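Local structure of sortase B (Clostridium perfringens, 5YFK) at residues A[105-110]-A[203-208]; A[92-97]-A[119-124]. The protein is a class B sortase, a cysteine transpeptidase of the kind that joins sorted proteins to the bacterial cell wall. The protein carries 1 engineered substitution. One frame throughout, in Å; residues are numbered along the deposited sequence.

In the fold
Contacts 1 and 2 lie about 12 Å apart, centre to centre, within the sortase domain, and both draw on one mixed beta sheet. In that sheet strand 94-96 pairs antiparallel with strand 107-111, which in turn runs parallel to strand 203-210. Along the chain the segments alternate: 92-97, 105-110, 119-124, then 203-208 much later. The two contacts also touch directly, for V110 CG1 packs on I94 CG2 at 3.4 Å, and F121 of contact 2 lies against L206 and T208 of contact 1. H113 follows strand 107-111 and S209, an engineered serine, lies near the end of strand 203-210; both are predicted active-site positions, so sheet pairing and loop packing converge near one site.

Contact 1. Residues A[105-110]-A[203-208]; sequences DSNIVV and ILTLIT
L204 and V110 meet at the apolar centre, where one methyl of the leucine, CD1, lies 3.9 Å from V110 CG2 and equally close to I108 CG2. The L204 side chain starts with CG anti to the backbone N (chi1 179°), and its second torsion brings CD1 back toward the neighbouring strand, between I108 and V110. L206 adds CD2 against V110 CB, and F57 and I59 of strand 55-61 pack over this face. On the other face V109 CG1 touches I207 CD1 at 3.9 Å, while V109 CG2 runs alongside T205 CB.

Between the two faces runs a parallel ladder in which I108 bonds to I203 O and T205 N, and V110 to T205 O and I207 N. The T205 N to I108 O bond, 2.8 Å long, is almost straight at 175°. Farther out, S106 O accepts from I203 N.

At the polar edge T205 OG1 donates to N107 OD1 over 2.7 Å, in the carbonyl plane and on a lone pair. I203 CD1 lies over the flat face of the N107 amide, 3.6 Å from CG, and ND2 is bonded to K168 O; two bonds thus fix the amide's rotation. This is the parallel pairing of central strands in the sortase beta fold, bringing I207 beside R217, the predicted transition-state stabiliser, shortly before S209, the engineered serine at the predicted acyl-thioester position.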
loop_
_atom_site.group_PDB
_atom_site.type_symbol
_atom_site.label_atom_id
_atom_site.label_comp_id
_atom_site.label_asym_id
_atom_site.label_seq_id
_atom_site.Cartn_x
_atom_site.Cartn_y
_atom_site.Cartn_z
ATOM N N ASP A 105 -10.156 -11.027 0.686
ATOM C CA ASP A 105 -8.920 -11.344 1.407
ATOM C C ASP A 105 -8.758 -10.501 2.699
ATOM O O ASP A 105 -9.102 -9.315 2.733
ATOM C CB ASP A 105 -7.718 -11.149 0.485
ATOM C CG ASP A 105 -7.640 -12.191 -0.622
ATOM O OD1 ASP A 105 -8.428 -13.173 -0.608
ATOM O OD2 ASP A 105 -6.818 -11.986 -1.539
ATOM N N SER A 106 -8.197 -11.104 3.745
ATOM C CA SER A 106 -7.966 -10.375 5.006
ATOM C C SER A 106 -6.671 -9.525 4.993
ATOM O O SER A 106 -6.491 -8.659 5.850
ATOM C CB SER A 106 -7.985 -11.343 6.200
ATOM O OG SER A 106 -9.317 -11.511 6.674
ATOM N N ASN A 107 -5.783 -9.771 4.029
ATOM C CA ASN A 107 -4.546 -8.960 3.882
ATOM C C ASN A 107 -4.470 -8.443 2.462
ATOM O O ASN A 107 -4.356 -9.227 1.530
ATOM C CB ASN A 107 -3.316 -9.794 4.182
ATOM C CG ASN A 107 -2.030 -8.984 4.207
ATOM O OD1 ASN A 107 -2.041 -7.735 4.236
ATOM N ND2 ASN A 107 -0.907 -9.692 4.235
ATOM N N ILE A 108 -4.559 -7.132 2.321
ATOM C CA ILE A 108 -4.388 -6.475 1.032
ATOM C C ILE A 108 -2.908 -6.104 0.926
ATOM O O ILE A 108 -2.375 -5.370 1.759
ATOM C CB ILE A 108 -5.265 -5.227 0.947
ATOM C CG1 ILE A 108 -6.736 -5.612 1.176
ATOM C CG2 ILE A 108 -5.051 -4.520 -0.400
ATOM C CD1 ILE A 108 -7.647 -4.454 1.523
ATOM N N VAL A 109 -2.259 -6.596 -0.118
ATOM C CA VAL A 109 -0.818 -6.429 -0.214
ATOM C C VAL A 109 -0.473 -5.555 -1.379
ATOM O O VAL A 109 -0.876 -5.828 -2.517
ATOM C CB VAL A 109 -0.109 -7.790 -0.360
ATOM C CG1 VAL A 109 1.379 -7.605 -0.615
ATOM C CG2 VAL A 109 -0.344 -8.623 0.882
ATOM N N VAL A 110 0.265 -4.479 -1.097
ATOM C CA VAL A 110 0.519 -3.462 -2.089
ATOM C C VAL A 110 2.028 -3.220 -2.190
ATOM O O VAL A 110 2.710 -3.101 -1.162
ATOM C CB VAL A 110 -0.224 -2.147 -1.730
ATOM C CG1 VAL A 110 0.041 -1.051 -2.738
ATOM C CG2 VAL A 110 -1.714 -2.404 -1.590
ATOM N N ILE A 203 -6.185 -6.379 7.369
ATOM C CA ILE A 203 -4.937 -5.656 7.332
ATOM C C ILE A 203 -4.528 -5.239 5.923
ATOM O O ILE A 203 -4.943 -5.844 4.933
ATOM C CB ILE A 203 -3.789 -6.415 8.028
ATOM C CG1 ILE A 203 -3.576 -7.802 7.410
ATOM C CG2 ILE A 203 -4.073 -6.479 9.539
ATOM C CD1 ILE A 203 -2.235 -8.439 7.777
ATOM N N LEU A 204 -3.595 -4.295 5.903
ATOM C CA LEU A 204 -3.008 -3.735 4.704
ATOM C C LEU A 204 -1.491 -3.803 4.861
ATOM O O LEU A 204 -0.946 -3.395 5.899
ATOM C CB LEU A 204 -3.419 -2.274 4.563
ATOM C CG LEU A 204 -2.866 -1.496 3.356
ATOM C CD1 LEU A 204 -3.224 -2.033 1.989
ATOM C CD2 LEU A 204 -3.312 -0.064 3.466
ATOM N N THR A 205 -0.833 -4.408 3.892
ATOM C CA THR A 205 0.624 -4.548 3.924
ATOM C C THR A 205 1.219 -3.763 2.770
ATOM O O THR A 205 0.889 -4.026 1.611
ATOM C CB THR A 205 1.010 -6.028 3.800
ATOM O OG1 THR A 205 0.384 -6.772 4.857
ATOM C CG2 THR A 205 2.530 -6.244 3.787
ATOM N N LEU A 206 2.159 -2.877 3.082
ATOM C CA LEU A 206 2.846 -2.092 2.068
ATOM C C LEU A 206 4.298 -2.500 1.989
ATOM O O LEU A 206 4.967 -2.565 3.007
ATOM C CB LEU A 206 2.784 -0.594 2.393
ATOM C CG LEU A 206 1.413 0.008 2.716
ATOM C CD1 LEU A 206 1.539 1.490 3.006
ATOM C CD2 LEU A 206 0.419 -0.251 1.603
ATOM N N ILE A 207 4.754 -2.800 0.774
ATOM C CA ILE A 207 6.082 -3.364 0.567
ATOM C C ILE A 207 6.868 -2.563 -0.438
ATOM O O ILE A 207 6.413 -2.331 -1.578
ATOM C CB ILE A 207 6.002 -4.842 0.124
ATOM C CG1 ILE A 207 5.358 -5.681 1.240
ATOM C CG2 ILE A 207 7.390 -5.376 -0.171
ATOM C CD1 ILE A 207 4.954 -7.069 0.778
ATOM N N THR A 208 8.114 -2.273 -0.069
ATOM C CA THR A 208 9.038 -1.662 -0.966
ATOM C C THR A 208 10.457 -2.215 -0.789
ATOM O O THR A 208 10.715 -3.015 0.116
ATOM C CB THR A 208 9.007 -0.126 -0.869
ATOM O OG1 THR A 208 9.708 0.434 -1.969
ATOM C CG2 THR A 208 9.621 0.411 0.420
#

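Contact 2. Residues A[92-97]-A[119-124]; sequences GSIFVD and TMFAQI
I94 lays its terminal methyl over one face of the F121 ring: CD1 stands 4.2 Å from the ring centroid and 28° off the normal, a CH-pi contact. Its other branch meets the far end of the same ring, CG2 to CZ at 3.6 Å; both methyls lie on the same side of the ring, CD1 over its face and CG2 displaced past the rim at CZ. The first torsion (chi1 -52°) sets the two branches, and the second (chi2 -53°) turns CD1 over the ring.

M120 passes I94 head to tail. Its chain doubles back at the second and third torsions and carries the methyl CE to I94 CD1 at 3.7 Å and to G92 O at 3.6 Å; I94 CD1 is therefore shared between the phenyl face and the thioether methyl.

A type II' beta turn from T119 to A122, closed by A122 N to T119 O, presents M120 and F121 together, and M120 takes the positive phi that this turn requires. V110 also lines F121, extending the apolar cluster to strand 107-111. Here the loop after strand 107-111 packs on the sheet of the sortase fold, and M120 lies close to H113, the predicted catalytic histidine.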
loop_
_atom_site.group_PDB
_atom_site.type_symbol
_atom_site.label_atom_id
_atom_site.label_comp_id
_atom_site.label_asym_id
_atom_site.label_seq_id
_atom_site.Cartn_x
_atom_site.Cartn_y
_atom_site.Cartn_z
ATOM N N GLY A 92 7.462 2.803 -12.624
ATOM C CA GLY A 92 6.303 1.906 -12.582
ATOM C C GLY A 92 5.095 2.514 -11.880
ATOM O O GLY A 92 4.757 3.688 -12.065
ATOM N N SER A 93 4.333 1.653 -11.232
ATOM C CA SER A 93 3.080 2.047 -10.616
ATOM C C SER A 93 3.016 1.461 -9.214
ATOM O O SER A 93 3.802 0.567 -8.857
ATOM C CB SER A 93 1.881 1.576 -11.449
ATOM O OG SER A 93 1.964 2.051 -12.785
ATOM N N ILE A 94 2.088 1.969 -8.411
ATOM C CA ILE A 94 1.768 1.280 -7.148
ATOM C C ILE A 94 0.728 0.208 -7.446
ATOM O O ILE A 94 -0.271 0.479 -8.136
ATOM C CB ILE A 94 1.198 2.249 -6.123
ATOM C CG1 ILE A 94 2.115 3.464 -5.965
ATOM C CG2 ILE A 94 0.990 1.540 -4.784
ATOM C CD1 ILE A 94 3.569 3.167 -5.670
ATOM N N PHE A 95 1.027 -1.034 -7.074
ATOM C CA PHE A 95 0.142 -2.145 -7.442
ATOM C C PHE A 95 -0.151 -3.116 -6.328
ATOM O O PHE A 95 0.685 -3.400 -5.465
ATOM C CB PHE A 95 0.657 -2.884 -8.690
ATOM C CG PHE A 95 1.999 -3.532 -8.516
ATOM C CD1 PHE A 95 3.157 -2.837 -8.779
ATOM C CD2 PHE A 95 2.100 -4.853 -8.118
ATOM C CE1 PHE A 95 4.397 -3.418 -8.554
ATOM C CE2 PHE A 95 3.332 -5.463 -7.974
ATOM C CZ PHE A 95 4.479 -4.767 -8.284
ATOM N N VAL A 96 -1.382 -3.608 -6.357
ATOM C CA VAL A 96 -1.837 -4.637 -5.437
ATOM C C VAL A 96 -1.483 -6.018 -5.991
ATOM O O VAL A 96 -1.439 -6.246 -7.215
ATOM C CB VAL A 96 -3.352 -4.519 -5.112
ATOM C CG1 VAL A 96 -4.187 -4.486 -6.377
ATOM C CG2 VAL A 96 -3.803 -5.636 -4.174
ATOM N N ASP A 97 -1.126 -6.905 -5.081
ATOM C CA ASP A 97 -0.747 -8.265 -5.434
ATOM C C ASP A 97 -1.723 -8.867 -6.427
ATOM O O ASP A 97 -2.941 -8.801 -6.223
ATOM C CB ASP A 97 -0.732 -9.129 -4.177
ATOM C CG ASP A 97 0.009 -10.441 -4.374
ATOM O OD1 ASP A 97 1.185 -10.542 -3.960
ATOM O OD2 ASP A 97 -0.533 -11.317 -5.062
ATOM N N THR A 119 10.305 9.167 -4.588
ATOM C CA THR A 119 9.043 8.970 -5.301
ATOM C C THR A 119 8.488 7.562 -5.086
ATOM O O THR A 119 9.196 6.701 -4.619
ATOM C CB THR A 119 9.199 9.178 -6.819
ATOM O OG1 THR A 119 10.144 8.233 -7.344
ATOM C CG2 THR A 119 9.660 10.601 -7.115
ATOM N N MET A 120 7.228 7.363 -5.474
ATOM C CA MET A 120 6.532 6.067 -5.337
ATOM C C MET A 120 6.489 5.694 -3.857
ATOM O O MET A 120 5.974 6.482 -3.057
ATOM C CB MET A 120 7.153 4.992 -6.198
ATOM C CG MET A 120 7.273 5.417 -7.670
ATOM S SD MET A 120 5.841 6.272 -8.403
ATOM C CE MET A 120 4.688 4.936 -8.665
ATOM N N PHE A 121 7.034 4.542 -3.498
ATOM C CA PHE A 121 7.020 4.087 -2.069
ATOM C C PHE A 121 8.351 4.367 -1.339
ATOM O O PHE A 121 8.552 3.898 -0.193
ATOM C CB PHE A 121 6.674 2.590 -1.976
ATOM C CG PHE A 121 5.205 2.271 -1.727
ATOM C CD1 PHE A 121 4.200 3.204 -1.955
ATOM C CD2 PHE A 121 4.814 0.932 -1.582
ATOM C CE1 PHE A 121 2.851 2.876 -1.788
ATOM C CE2 PHE A 121 3.479 0.601 -1.391
ATOM C CZ PHE A 121 2.491 1.570 -1.504
ATOM N N ALA A 122 9.180 5.274 -1.869
ATOM C CA ALA A 122 10.425 5.634 -1.176
ATOM C C ALA A 122 10.148 5.970 0.282
ATOM O O ALA A 122 10.879 5.560 1.187
ATOM C CB ALA A 122 11.097 6.820 -1.857
ATOM N N GLN A 123 9.115 6.770 0.519
ATOM C CA GLN A 123 8.888 7.299 1.868
ATOM C C GLN A 123 8.372 6.328 2.880
ATOM O O GLN A 123 8.373 6.628 4.080
ATOM C CB GLN A 123 8.039 8.576 1.825
ATOM C CG GLN A 123 8.830 9.712 1.226
ATOM C CD GLN A 123 8.245 11.076 1.539
ATOM O OE1 GLN A 123 7.176 11.187 2.162
ATOM N NE2 GLN A 123 8.833 12.095 0.939
ATOM N N ILE A 124 8.092 5.096 2.458
ATOM C CA ILE A 124 7.857 4.021 3.437
ATOM C C ILE A 124 9.030 3.843 4.404
ATOM O O ILE A 124 8.852 3.563 5.607
ATOM C CB ILE A 124 7.570 2.684 2.713
ATOM C CG1 ILE A 124 6.302 2.783 1.864
ATOM C CG2 ILE A 124 7.495 1.560 3.712
ATOM C CD1 ILE A 124 5.016 3.106 2.581
#